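Long-range contacts in beta-glucuronidase (uncultured Clostridium sp., PDB 6U7J), which hydrolyses beta-D-glucuronides to release D-glucuronic acid, and as a gut microbial enzyme probably reactivates estrogens from their glucuronides: residues Lys302-His307 and Ile332-Phe337; Thr339-Tyr344 and Ile360-Ala365; Trp551-Phe556 and Arg575-Lys580; Met351-Gly356 and Asn405-Val410. All coordinates share one frame; numbering follows the deposited sequence.

Contact 1: residues Lys302-His307 and Ile332-Phe337; sequences KGFGKH and IGANSF
Lys302 meets Asn335 through a pair of bonds that engage both backbone polar atoms of the lysine. Its N donates almost straight (168°) to Asn335 OD1 at 2.8 Å, and its O accepts from Asn335 N at 2.7 Å. The asparagine CG lies between its own backbone N and carbonyl carbon (chi1 62°), which turns OD1 toward Lys302 N; OD1 takes a second bond, from Ser336 OG at 2.9 Å. The lysine chain crosses the amide at about a right angle. NZ reaches Trp590 O, with a weak, long bond to Gly333 O in the Schellman turn that ends helix 319-332. At Gly303 the bare CA lets Ser336 O approach to 3.3 Å in a CA-H...O contact. The Phe304 ring presents its edge to Ile332 CD1, 4.0 Å from CZ. Lys306 CD passes the Phe337 ring obliquely, 3.9 Å from CG, on its way to a salt bridge with Asp325. The arrangement closes the beta-alpha-beta unit of strand 297-305, helix 319-332 and strand 336-338 in the TIM barrel. Conventional hydrogen bonds gather at Lys302, where an amide side chain stands in for a backbone partner; from Gly303 on, CA-H...O contacts and apolar packing take over.

Contact 2: residues Thr339-Tyr344 and Ile360-Ala365; sequences TSHYPY and IDEVPA
Ile360 O receives the N-H of Thr339 at 2.9 Å, a bond that carries the parallel pairing of strands 336-338 and 358-362 one step past the end of the first strand. Next comes Asp361, whose OD1 accepts a hydrogen bond from a water that itself accepts from Tyr344 N. The backbone N of Glu362 donates to Thr339 OG1 at 3.0 Å; that hydroxyl in turn donates to Tyr342 O, from above the carbonyl plane. With CG anti to the backbone N (chi1 -169°) and the chain extended beyond it, the Glu362 carboxylate runs beside the His341 side chain, pointing the same way. Carboxylate and imidazole planes are only 5° apart. His341 ND1 donates to Glu362 OE2 at 2.9 Å in the plane of the ring, and the backbone N of His341 adds a weak, bent bond to the same oxygen. OE1 is held by Arg338 and Ser413, so both carboxylate oxygens are held. His341 belongs to a type II turn, Thr339-Tyr342, that opens the loop at the C-terminal end of strand 336-338, the end of a TIM barrel on which active sites lie. The Glu362 carbonyl O faces Pro343 N at 3.2 Å, where the imide has no hydrogen to give. Beyond Val363, Pro364 places its CA 3.0 Å from His341 O in a CA-H...O contact. Its ring crosses that of Pro343 at about a right angle, CD to CD 3.9 Å, while its CG touches Tyr342 CB.

Contact 3: residues Trp551-Phe556 and Arg575-Lys580; sequences WAFADF and RERQPK
Asp555 and Lys580 reach for each other from opposite directions and join in a salt bridge. The lysine chain, extended beyond CG, delivers NZ to the syn lone pair of Asp555 OD1 at 2.8 Å, with a weak second bond to OD2 at 3.1 Å. Thr511 O and Gly571 O also accept from this ammonium, so it is bound to several oxygens at once. A water accepts from Arg575 N and donates to Asp555 OD2, tying the carboxylate to the other end of 575-580. Both segments belong to the long excursion between strand 545-551, the last of the TIM barrel, and helix 581-592; the contact folds that loop back on itself. Arg577 bends sharply at chi2 (-17°), which lays its guanidinium beside Phe553 and Ala554. The guanidinium stands nearly upright to the Phe553 ring, the planes 82° apart, and NE sits at the ring edge, 4.1 Å from CE1. Ala554 CB lies over one guanidinium face, 3.7 Å from NH1. That same Arg577 NH1 donates to Arg575 O at 2.9 Å, while NE goes to Asp325. Arg575 passes Asp555 with its aliphatic part, CG 3.5 Å from Asp555 O, before its own guanidinium pairs with Asp309 and Asp311.

Contact 4: residues Met351-Gly356 and Asn405-Val410; sequences MADQKG and NHPCVV
Asp353 and His406 both hold CG anti to the carbonyl carbon (chi1 -84° and -77°), which turns the carboxylate toward 405-410 and ND1 of the ring toward it. The two side chains cross at about a right angle, carboxylate and imidazole planes 51° apart. His406 ND1 donates to Asp353 OD2 over a short 2.5 Å, on the syn side but out of the carboxylate plane. The other oxygen, OD1, accepts from Cys408 N at 2.8 Å, met nearly along its C-O bond. One carboxylate thus grips two points of the type I turn His406-Val409, and its negative charge would probably favour a proton on ND1. Pro407, between those points, brings CD to 3.2 Å from Asp353 OD1, and Cys408 SG also lies 3.2 Å from that oxygen. SG also packs at 3.8 Å on CB of Ala352, the residue before Asp353. In the barrel this pins the C-terminal end of helix 346-355 to the turn that leads from helix 386-403 into strand 409-416. Val359 of strand 358-362 lies against both Ala352 and Cys408, and Met349, a turn back along the helix, touches His406 and Cys408.

How the contacts relate
Contacts 1, 2 and 4 follow neighbouring TIM-barrel strands; contact 1 passes to contact 2 through a probable hydrogen bond, Ile360 N to Phe337 O at 3.0 Å. Contacts 2 and 4 interlock along the chain and touch where Asp361 OD2 packs on Val409 CG2 at 3.5 Å. Contact 3, in the loop after strand 545-551, touches contact 1: Phe553 CD2 lies 3.6 Å from Phe304 CD1. The centres of contacts 3 and 4 are about 23 Å apart. Contacts 2 and 3 lie at the C-terminal strand ends, where such barrels carry the active site, while contact 4 lies at the N-terminal end of strand 409-416. A calcium ion is about 10 Å from the Pro343 and His406 side chains.

Contact 1: residues Lys302-His307 and Ile332-Phe337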
loop_
_atom_site.group_PDB
_atom_site.type_symbol
_atom_site.label_atom_id
_atom_site.label_comp_id
_atom_site.label_asym_id
_atom_site.label_seq_id
_atom_site.Cartn_x
_atom_site.Cartn_y
_atom_site.Cartn_z
ATOM N N LYS B 302 -10.417 29.113 6.336
ATOM C CA LYS B 302 -10.140 27.706 6.608
ATOM C C LYS B 302 -10.234 26.936 5.296
ATOM O O LYS B 302 -11.317 26.850 4.701
ATOM C CB LYS B 302 -11.133 27.123 7.625
ATOM C CG LYS B 302 -11.251 27.883 8.945
ATOM C CD LYS B 302 -12.405 27.327 9.780
ATOM C CE LYS B 302 -13.728 27.470 9.031
ATOM N NZ LYS B 302 -14.847 26.813 9.749
ATOM N N GLY B 303 -9.122 26.343 4.865
ATOM C CA GLY B 303 -9.133 25.621 3.607
ATOM C C GLY B 303 -7.760 25.227 3.112
ATOM O O GLY B 303 -6.886 24.865 3.908
ATOM N N PHE B 304 -7.558 25.319 1.796
ATOM C CA PHE B 304 -6.388 24.772 1.123
ATOM C C PHE B 304 -6.059 25.599 -0.102
ATOM O O PHE B 304 -6.951 26.125 -0.773
ATOM C CB PHE B 304 -6.601 23.336 0.602
ATOM C CG PHE B 304 -7.185 22.391 1.596
ATOM C CD1 PHE B 304 -8.560 22.293 1.751
ATOM C CD2 PHE B 304 -6.358 21.571 2.345
ATOM C CE1 PHE B 304 -9.103 21.411 2.659
ATOM C CE2 PHE B 304 -6.889 20.681 3.269
ATOM C CZ PHE B 304 -8.270 20.601 3.430
ATOM N N GLY B 305 -4.782 25.631 -0.453
ATOM C CA GLY B 305 -4.450 25.814 -1.857
ATOM C C GLY B 305 -4.689 24.490 -2.574
ATOM O O GLY B 305 -4.468 23.415 -2.016
ATOM N N LYS B 306 -5.198 24.570 -3.805
ATOM C CA LYS B 306 -5.484 23.348 -4.546
ATOM C C LYS B 306 -4.535 23.213 -5.747
ATOM O O LYS B 306 -3.441 23.792 -5.772
ATOM C CB LYS B 306 -6.969 23.332 -4.949
ATOM C CG LYS B 306 -7.956 23.167 -3.770
ATOM C CD LYS B 306 -9.440 23.280 -4.217
ATOM C CE LYS B 306 -10.066 21.906 -4.509
ATOM N NZ LYS B 306 -9.319 21.112 -5.565
ATOM N N HIS B 307 -4.944 22.422 -6.724
ATOM C CA HIS B 307 -4.284 22.343 -8.019
ATOM C C HIS B 307 -5.328 21.811 -8.973
ATOM O O HIS B 307 -6.304 21.185 -8.552
ATOM C CB HIS B 307 -3.058 21.416 -8.010
ATOM C CG HIS B 307 -1.744 22.127 -7.883
ATOM N ND1 HIS B 307 -1.302 23.063 -8.801
ATOM C CD2 HIS B 307 -0.761 22.018 -6.954
ATOM C CE1 HIS B 307 -0.118 23.516 -8.426
ATOM N NE2 HIS B 307 0.231 22.901 -7.307
ATOM N N ILE B 332 -15.170 18.611 5.339
ATOM C CA ILE B 332 -14.072 18.897 6.255
ATOM C C ILE B 332 -14.245 20.216 6.987
ATOM O O ILE B 332 -13.465 20.500 7.901
ATOM C CB ILE B 332 -12.728 18.881 5.502
ATOM C CG1 ILE B 332 -11.576 18.532 6.462
ATOM C CG2 ILE B 332 -12.520 20.192 4.766
ATOM C CD1 ILE B 332 -10.305 18.036 5.792
ATOM N N GLY B 333 -15.253 21.019 6.634
ATOM C CA GLY B 333 -15.453 22.310 7.273
ATOM C C GLY B 333 -14.673 23.456 6.661
ATOM O O GLY B 333 -14.579 24.526 7.277
ATOM N N ALA B 334 -14.088 23.264 5.485
ATOM C CA ALA B 334 -13.390 24.358 4.835
ATOM C C ALA B 334 -14.396 25.410 4.363
ATOM O O ALA B 334 -15.575 25.119 4.139
ATOM C CB ALA B 334 -12.561 23.832 3.661
ATOM N N ASN B 335 -13.928 26.648 4.245
ATOM C CA ASN B 335 -14.762 27.718 3.717
ATOM C C ASN B 335 -14.121 28.467 2.557
ATOM O O ASN B 335 -14.723 29.425 2.053
ATOM C CB ASN B 335 -15.143 28.724 4.832
ATOM C CG ASN B 335 -13.939 29.419 5.446
ATOM O OD1 ASN B 335 -12.839 29.398 4.901
ATOM N ND2 ASN B 335 -14.149 30.041 6.604
ATOM N N SER B 336 -12.925 28.069 2.123
ATOM C CA SER B 336 -12.163 28.856 1.163
ATOM C C SER B 336 -11.111 27.975 0.489
ATOM O O SER B 336 -10.720 26.932 1.017
ATOM C CB SER B 336 -11.505 30.056 1.860
ATOM O OG SER B 336 -10.714 29.635 2.983
ATOM N N PHE B 337 -10.653 28.410 -0.683
ATOM C CA PHE B 337 -9.425 27.883 -1.265
ATOM C C PHE B 337 -8.703 28.998 -2.004
ATOM O O PHE B 337 -9.267 30.066 -2.283
ATOM C CB PHE B 337 -9.669 26.673 -2.200
ATOM C CG PHE B 337 -10.614 26.932 -3.347
ATOM C CD1 PHE B 337 -11.976 26.737 -3.201
ATOM C CD2 PHE B 337 -10.131 27.316 -4.595
ATOM C CE1 PHE B 337 -12.846 26.955 -4.268
ATOM C CE2 PHE B 337 -10.991 27.521 -5.666
ATOM C CZ PHE B 337 -12.351 27.343 -5.501
#

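Contact 2: residues Thr339-Tyr344 and Ile360-Ala365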
loop_
_atom_site.group_PDB
_atom_site.type_symbol
_atom_site.label_atom_id
_atom_site.label_comp_id
_atom_site.label_asym_id
_atom_site.label_seq_id
_atom_site.Cartn_x
_atom_site.Cartn_y
_atom_site.Cartn_z
ATOM N N THR B 339 -6.467 29.573 -5.592
ATOM C CA THR B 339 -6.244 28.945 -6.894
ATOM C C THR B 339 -4.730 28.828 -7.134
ATOM O O THR B 339 -4.156 29.448 -8.025
ATOM C CB THR B 339 -6.929 29.705 -8.023
ATOM O OG1 THR B 339 -6.171 30.861 -8.370
ATOM C CG2 THR B 339 -8.335 30.116 -7.621
ATOM N N SER B 340 -4.076 27.972 -6.317
ATOM C CA SER B 340 -2.643 27.932 -6.191
ATOM C C SER B 340 -1.969 27.735 -7.540
ATOM O O SER B 340 -2.101 26.699 -8.193
ATOM C CB SER B 340 -2.162 26.879 -5.163
ATOM O OG SER B 340 -2.978 25.723 -5.182
ATOM N N HIS B 341 -1.364 28.837 -7.971
ATOM C CA HIS B 341 -0.272 29.079 -8.888
ATOM C C HIS B 341 -0.754 29.298 -10.300
ATOM O O HIS B 341 0.054 29.412 -11.191
ATOM C CB HIS B 341 0.843 28.056 -8.791
ATOM C CG HIS B 341 1.177 27.682 -7.365
ATOM N ND1 HIS B 341 1.005 28.570 -6.318
ATOM C CD2 HIS B 341 1.700 26.551 -6.821
ATOM C CE1 HIS B 341 1.356 27.984 -5.191
ATOM N NE2 HIS B 341 1.797 26.768 -5.469
ATOM N N TYR B 342 -2.064 29.440 -10.513
ATOM C CA TYR B 342 -2.648 29.802 -11.805
ATOM C C TYR B 342 -4.162 29.910 -11.663
ATOM O O TYR B 342 -4.746 29.315 -10.750
ATOM C CB TYR B 342 -2.295 28.741 -12.871
ATOM C CG TYR B 342 -2.379 27.335 -12.342
ATOM C CD1 TYR B 342 -1.239 26.644 -11.924
ATOM C CD2 TYR B 342 -3.595 26.688 -12.241
ATOM C CE1 TYR B 342 -1.321 25.348 -11.403
ATOM C CE2 TYR B 342 -3.687 25.398 -11.720
ATOM C CZ TYR B 342 -2.547 24.732 -11.302
ATOM O OH TYR B 342 -2.659 23.458 -10.798
ATOM N N PRO B 343 -4.806 30.649 -12.555
ATOM C CA PRO B 343 -6.276 30.672 -12.560
ATOM C C PRO B 343 -6.864 29.303 -12.891
ATOM O O PRO B 343 -6.314 28.550 -13.694
ATOM C CB PRO B 343 -6.615 31.699 -13.661
ATOM C CG PRO B 343 -5.390 32.555 -13.768
ATOM C CD PRO B 343 -4.217 31.673 -13.442
ATOM N N TYR B 344 -7.993 28.993 -12.271
ATOM C CA TYR B 344 -8.698 27.756 -12.536
ATOM C C TYR B 344 -9.757 27.986 -13.615
ATOM O O TYR B 344 -10.014 29.117 -14.039
ATOM C CB TYR B 344 -9.343 27.209 -11.254
ATOM C CG TYR B 344 -8.358 26.746 -10.177
ATOM C CD1 TYR B 344 -6.981 26.723 -10.420
ATOM C CD2 TYR B 344 -8.813 26.331 -8.917
ATOM C CE1 TYR B 344 -6.080 26.299 -9.446
ATOM C CE2 TYR B 344 -7.920 25.912 -7.923
ATOM C CZ TYR B 344 -6.556 25.895 -8.196
ATOM O OH TYR B 344 -5.659 25.488 -7.225
ATOM N N ILE B 360 -9.235 32.994 -3.014
ATOM C CA ILE B 360 -8.102 33.850 -3.336
ATOM C C ILE B 360 -7.669 33.466 -4.746
ATOM O O ILE B 360 -7.257 32.326 -4.985
ATOM C CB ILE B 360 -6.951 33.684 -2.327
ATOM C CG1 ILE B 360 -7.387 34.041 -0.908
ATOM C CG2 ILE B 360 -5.755 34.559 -2.711
ATOM C CD1 ILE B 360 -6.332 33.665 0.146
ATOM N N ASP B 361 -7.779 34.407 -5.678
ATOM C CA ASP B 361 -7.525 34.194 -7.102
ATOM C C ASP B 361 -6.096 34.608 -7.460
ATOM O O ASP B 361 -5.699 35.757 -7.218
ATOM C CB ASP B 361 -8.532 35.015 -7.906
ATOM C CG ASP B 361 -8.943 34.366 -9.210
ATOM O OD1 ASP B 361 -8.285 33.408 -9.690
ATOM O OD2 ASP B 361 -9.933 34.861 -9.777
ATOM N N GLU B 362 -5.334 33.690 -8.070
ATOM C CA GLU B 362 -3.886 33.848 -8.199
ATOM C C GLU B 362 -3.419 33.712 -9.649
ATOM O O GLU B 362 -3.898 32.839 -10.380
ATOM C CB GLU B 362 -3.156 32.820 -7.321
ATOM C CG GLU B 362 -1.651 33.055 -7.175
ATOM C CD GLU B 362 -1.003 32.121 -6.147
ATOM O OE1 GLU B 362 -0.949 32.499 -4.947
ATOM O OE2 GLU B 362 -0.564 31.005 -6.539
ATOM N N VAL B 363 -2.467 34.560 -10.055
ATOM C CA VAL B 363 -1.874 34.486 -11.398
ATOM C C VAL B 363 -0.648 33.574 -11.382
ATOM O O VAL B 363 -0.038 33.375 -10.325
ATOM C CB VAL B 363 -1.506 35.884 -11.939
ATOM C CG1 VAL B 363 -2.772 36.700 -12.222
ATOM C CG2 VAL B 363 -0.546 36.618 -11.005
ATOM N N PRO B 364 -0.225 33.016 -12.522
ATOM C CA PRO B 364 0.869 32.034 -12.486
ATOM C C PRO B 364 2.259 32.650 -12.402
ATOM O O PRO B 364 3.190 32.184 -13.067
ATOM C CB PRO B 364 0.690 31.250 -13.793
ATOM C CG PRO B 364 -0.501 31.896 -14.525
ATOM C CD PRO B 364 -0.717 33.233 -13.892
ATOM N N ALA B 365 2.415 33.681 -11.578
ATOM C CA ALA B 365 3.725 34.269 -11.293
ATOM C C ALA B 365 4.448 33.446 -10.220
ATOM O O ALA B 365 4.712 33.887 -9.100
ATOM C CB ALA B 365 3.557 35.722 -10.873
HETATM O O HOH W 1 -9.381 31.187 -11.016
#

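Contact 3: residues Trp551-Phe556 and Arg575-Lys580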
loop_
_atom_site.group_PDB
_atom_site.type_symbol
_atom_site.label_atom_id
_atom_site.label_comp_id
_atom_site.label_asym_id
_atom_site.label_seq_id
_atom_site.Cartn_x
_atom_site.Cartn_y
_atom_site.Cartn_z
ATOM N N TRP B 551 -1.385 22.918 3.076
ATOM C CA TRP B 551 -0.931 22.712 1.713
ATOM C C TRP B 551 -1.191 21.290 1.263
ATOM O O TRP B 551 -0.836 20.318 1.945
ATOM C CB TRP B 551 0.533 23.030 1.472
ATOM C CG TRP B 551 0.893 22.681 0.022
ATOM C CD1 TRP B 551 1.809 21.758 -0.398
ATOM C CD2 TRP B 551 0.294 23.219 -1.177
ATOM N NE1 TRP B 551 1.843 21.712 -1.778
ATOM C CE2 TRP B 551 0.932 22.601 -2.280
ATOM C CE3 TRP B 551 -0.687 24.190 -1.423
ATOM C CZ2 TRP B 551 0.615 22.911 -3.604
ATOM C CZ3 TRP B 551 -1.010 24.503 -2.753
ATOM C CH2 TRP B 551 -0.361 23.864 -3.822
ATOM N N ALA B 552 -1.765 21.220 0.066
ATOM C CA ALA B 552 -2.230 20.066 -0.662
ATOM C C ALA B 552 -3.553 19.642 -0.054
ATOM O O ALA B 552 -3.622 19.003 1.006
ATOM C CB ALA B 552 -1.176 18.976 -0.701
ATOM N N PHE B 553 -4.609 20.135 -0.699
ATOM C CA PHE B 553 -5.910 19.489 -0.654
ATOM C C PHE B 553 -5.777 18.006 -0.981
ATOM O O PHE B 553 -6.251 17.147 -0.229
ATOM C CB PHE B 553 -6.847 20.195 -1.642
ATOM C CG PHE B 553 -8.196 19.577 -1.746
ATOM C CD1 PHE B 553 -8.539 18.824 -2.860
ATOM C CD2 PHE B 553 -9.128 19.744 -0.726
ATOM C CE1 PHE B 553 -9.791 18.239 -2.956
ATOM C CE2 PHE B 553 -10.386 19.160 -0.807
ATOM C CZ PHE B 553 -10.723 18.413 -1.928
ATOM N N ALA B 554 -5.108 17.690 -2.095
ATOM C CA ALA B 554 -4.978 16.327 -2.593
ATOM C C ALA B 554 -3.576 16.104 -3.150
ATOM O O ALA B 554 -2.958 17.020 -3.704
ATOM C CB ALA B 554 -6.007 16.018 -3.703
ATOM N N ASP B 555 -3.077 14.876 -2.981
ATOM C CA ASP B 555 -1.850 14.456 -3.645
ATOM C C ASP B 555 -1.934 14.828 -5.125
ATOM O O ASP B 555 -2.982 14.670 -5.748
ATOM C CB ASP B 555 -1.651 12.936 -3.470
ATOM C CG ASP B 555 -1.458 12.507 -1.983
ATOM O OD1 ASP B 555 -1.160 13.356 -1.128
ATOM O OD2 ASP B 555 -1.604 11.298 -1.663
ATOM N N PHE B 556 -0.844 15.368 -5.679
ATOM C CA PHE B 556 -0.826 15.823 -7.074
ATOM C C PHE B 556 0.532 15.531 -7.694
ATOM O O PHE B 556 1.515 15.270 -6.998
ATOM C CB PHE B 556 -1.137 17.322 -7.188
ATOM C CG PHE B 556 -0.137 18.199 -6.499
ATOM C CD1 PHE B 556 0.974 18.693 -7.194
ATOM C CD2 PHE B 556 -0.323 18.567 -5.157
ATOM C CE1 PHE B 556 1.905 19.507 -6.553
ATOM C CE2 PHE B 556 0.604 19.390 -4.510
ATOM C CZ PHE B 556 1.716 19.865 -5.201
ATOM N N ARG B 575 -4.951 11.375 -4.236
ATOM C CA ARG B 575 -5.258 11.892 -5.567
ATOM C C ARG B 575 -6.647 11.451 -5.992
ATOM O O ARG B 575 -7.313 12.142 -6.773
ATOM C CB ARG B 575 -4.214 11.438 -6.596
ATOM C CG ARG B 575 -4.205 12.266 -7.902
ATOM C CD ARG B 575 -2.920 12.027 -8.677
ATOM N NE ARG B 575 -2.655 13.007 -9.738
ATOM C CZ ARG B 575 -2.118 12.711 -10.912
ATOM N NH1 ARG B 575 -1.810 11.451 -11.207
ATOM N NH2 ARG B 575 -1.887 13.675 -11.793
ATOM N N GLU B 576 -7.113 10.326 -5.454
ATOM C CA GLU B 576 -8.429 9.795 -5.766
ATOM C C GLU B 576 -9.500 10.268 -4.779
ATOM O O GLU B 576 -10.585 9.682 -4.720
ATOM C CB GLU B 576 -8.353 8.269 -5.829
ATOM C CG GLU B 576 -7.382 7.753 -6.937
ATOM C CD GLU B 576 -5.908 7.828 -6.527
ATOM O OE1 GLU B 576 -5.610 7.790 -5.303
ATOM O OE2 GLU B 576 -5.043 7.925 -7.422
ATOM N N ARG B 577 -9.207 11.314 -4.009
ATOM C CA ARG B 577 -10.204 12.037 -3.208
ATOM C C ARG B 577 -10.731 11.186 -2.048
ATOM O O ARG B 577 -11.930 11.178 -1.762
ATOM C CB ARG B 577 -11.374 12.560 -4.061
ATOM C CG ARG B 577 -11.039 13.545 -5.226
ATOM C CD ARG B 577 -9.676 14.207 -5.170
ATOM N NE ARG B 577 -9.620 15.457 -5.939
ATOM C CZ ARG B 577 -8.604 15.827 -6.725
ATOM N NH1 ARG B 577 -7.523 15.047 -6.887
ATOM N NH2 ARG B 577 -8.661 16.990 -7.362
ATOM N N GLN B 578 -9.829 10.475 -1.369
ATOM C CA GLN B 578 -10.177 9.807 -0.129
ATOM C C GLN B 578 -9.276 10.318 0.995
ATOM O O GLN B 578 -8.085 10.563 0.769
ATOM C CB GLN B 578 -10.046 8.271 -0.255
ATOM C CG GLN B 578 -10.865 7.638 -1.396
ATOM C CD GLN B 578 -12.369 7.869 -1.259
ATOM O OE1 GLN B 578 -12.866 8.268 -0.195
ATOM N NE2 GLN B 578 -13.101 7.632 -2.348
ATOM N N PRO B 579 -9.809 10.474 2.209
ATOM C CA PRO B 579 -9.045 11.109 3.295
ATOM C C PRO B 579 -7.994 10.202 3.926
ATOM O O PRO B 579 -8.215 9.009 4.121
ATOM C CB PRO B 579 -10.132 11.429 4.325
ATOM C CG PRO B 579 -11.085 10.266 4.170
ATOM C CD PRO B 579 -11.145 10.040 2.659
ATOM N N LYS B 580 -6.851 10.794 4.292
ATOM C CA LYS B 580 -5.928 10.178 5.235
ATOM C C LYS B 580 -6.383 10.527 6.657
ATOM O O LYS B 580 -7.329 11.297 6.844
ATOM C CB LYS B 580 -4.499 10.644 4.946
ATOM C CG LYS B 580 -4.185 10.756 3.426
ATOM C CD LYS B 580 -2.734 11.183 3.128
ATOM C CE LYS B 580 -2.539 11.445 1.633
ATOM N NZ LYS B 580 -1.210 12.036 1.296
HETATM O O HOH W 2 -4.880 16.107 -7.238
HETATM O O HOH W 3 -2.457 9.831 -3.888
#

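Contact 4: residues Met351-Gly356 and Asn405-Val410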
loop_
_atom_site.group_PDB
_atom_site.type_symbol
_atom_site.label_atom_id
_atom_site.label_comp_id
_atom_site.label_asym_id
_atom_site.label_seq_id
_atom_site.Cartn_x
_atom_site.Cartn_y
_atom_site.Cartn_z
ATOM N N MET B 351 -18.922 27.599 -9.630
ATOM C CA MET B 351 -19.322 26.716 -8.537
ATOM C C MET B 351 -19.122 27.395 -7.181
ATOM O O MET B 351 -20.005 27.358 -6.317
ATOM C CB MET B 351 -18.534 25.406 -8.626
ATOM C CG MET B 351 -19.088 24.250 -7.800
ATOM S SD MET B 351 -18.467 22.638 -8.373
ATOM C CE MET B 351 -18.397 22.967 -10.135
ATOM N N ALA B 352 -17.962 28.029 -6.982
ATOM C CA ALA B 352 -17.700 28.735 -5.732
ATOM C C ALA B 352 -18.690 29.878 -5.522
ATOM O O ALA B 352 -19.084 30.166 -4.385
ATOM C CB ALA B 352 -16.266 29.261 -5.721
ATOM N N ASP B 353 -19.093 30.554 -6.609
ATOM C CA ASP B 353 -20.142 31.564 -6.488
ATOM C C ASP B 353 -21.428 30.948 -5.968
ATOM O O ASP B 353 -22.085 31.514 -5.089
ATOM C CB ASP B 353 -20.414 32.241 -7.838
ATOM C CG ASP B 353 -19.451 33.372 -8.135
ATOM O OD1 ASP B 353 -18.721 33.821 -7.219
ATOM O OD2 ASP B 353 -19.416 33.807 -9.301
ATOM N N GLN B 354 -21.820 29.796 -6.517
ATOM C CA GLN B 354 -23.097 29.218 -6.135
ATOM C C GLN B 354 -23.060 28.594 -4.748
ATOM O O GLN B 354 -24.065 28.642 -4.036
ATOM C CB GLN B 354 -23.537 28.195 -7.170
ATOM C CG GLN B 354 -24.120 28.849 -8.406
ATOM C CD GLN B 354 -24.230 27.899 -9.578
ATOM O OE1 GLN B 354 -24.741 26.783 -9.451
ATOM N NE2 GLN B 354 -23.761 28.342 -10.735
ATOM N N LYS B 355 -21.934 28.020 -4.339
ATOM C CA LYS B 355 -21.869 27.373 -3.036
ATOM C C LYS B 355 -21.403 28.306 -1.930
ATOM O O LYS B 355 -21.323 27.879 -0.778
ATOM C CB LYS B 355 -20.955 26.149 -3.097
ATOM C CG LYS B 355 -21.521 25.009 -3.910
ATOM C CD LYS B 355 -20.464 23.935 -4.101
ATOM C CE LYS B 355 -20.948 22.853 -5.044
ATOM N NZ LYS B 355 -22.280 22.329 -4.652
ATOM N N GLY B 356 -21.099 29.562 -2.241
ATOM C CA GLY B 356 -20.682 30.484 -1.203
ATOM C C GLY B 356 -19.283 30.259 -0.678
ATOM O O GLY B 356 -19.024 30.529 0.502
ATOM N N ASN B 405 -16.364 40.017 -11.922
ATOM C CA ASN B 405 -17.749 39.989 -11.474
ATOM C C ASN B 405 -18.060 38.823 -10.547
ATOM O O ASN B 405 -19.213 38.666 -10.134
ATOM C CB ASN B 405 -18.670 39.963 -12.690
ATOM C CG ASN B 405 -18.574 41.244 -13.500
ATOM O OD1 ASN B 405 -18.447 42.329 -12.930
ATOM N ND2 ASN B 405 -18.616 41.128 -14.825
ATOM N N HIS B 406 -17.065 38.011 -10.207
ATOM C CA HIS B 406 -17.275 36.899 -9.288
ATOM C C HIS B 406 -17.280 37.383 -7.833
ATOM O O HIS B 406 -16.245 37.814 -7.314
ATOM C CB HIS B 406 -16.192 35.839 -9.485
ATOM C CG HIS B 406 -16.392 34.973 -10.699
ATOM N ND1 HIS B 406 -17.573 34.308 -10.956
ATOM C CD2 HIS B 406 -15.547 34.639 -11.707
ATOM C CE1 HIS B 406 -17.454 33.615 -12.077
ATOM N NE2 HIS B 406 -16.233 33.797 -12.550
ATOM N N PRO B 407 -18.417 37.322 -7.138
ATOM C CA PRO B 407 -18.394 37.586 -5.701
ATOM C C PRO B 407 -17.541 36.599 -4.924
ATOM O O PRO B 407 -17.060 36.945 -3.823
ATOM C CB PRO B 407 -19.870 37.476 -5.294
ATOM C CG PRO B 407 -20.448 36.523 -6.315
ATOM C CD PRO B 407 -19.731 36.830 -7.598
ATOM N N CYS B 408 -17.294 35.389 -5.419
ATOM C CA CYS B 408 -16.484 34.485 -4.605
ATOM C C CYS B 408 -15.039 35.004 -4.472
ATOM O O CYS B 408 -14.404 34.757 -3.441
ATOM C CB CYS B 408 -16.557 33.049 -5.154
ATOM S SG CYS B 408 -15.680 32.833 -6.740
ATOM N N VAL B 409 -14.550 35.791 -5.436
ATOM C CA VAL B 409 -13.182 36.287 -5.366
ATOM C C VAL B 409 -13.097 37.456 -4.389
ATOM O O VAL B 409 -13.660 38.522 -4.642
ATOM C CB VAL B 409 -12.663 36.697 -6.741
ATOM C CG1 VAL B 409 -11.284 37.376 -6.637
ATOM C CG2 VAL B 409 -12.599 35.481 -7.628
ATOM N N VAL B 410 -12.384 37.278 -3.269
ATOM C CA VAL B 410 -12.248 38.369 -2.313
ATOM C C VAL B 410 -10.844 38.930 -2.263
ATOM O O VAL B 410 -10.611 39.919 -1.541
ATOM C CB VAL B 410 -12.716 37.960 -0.905
ATOM C CG1 VAL B 410 -14.130 37.374 -0.985
ATOM C CG2 VAL B 410 -11.717 36.983 -0.253
#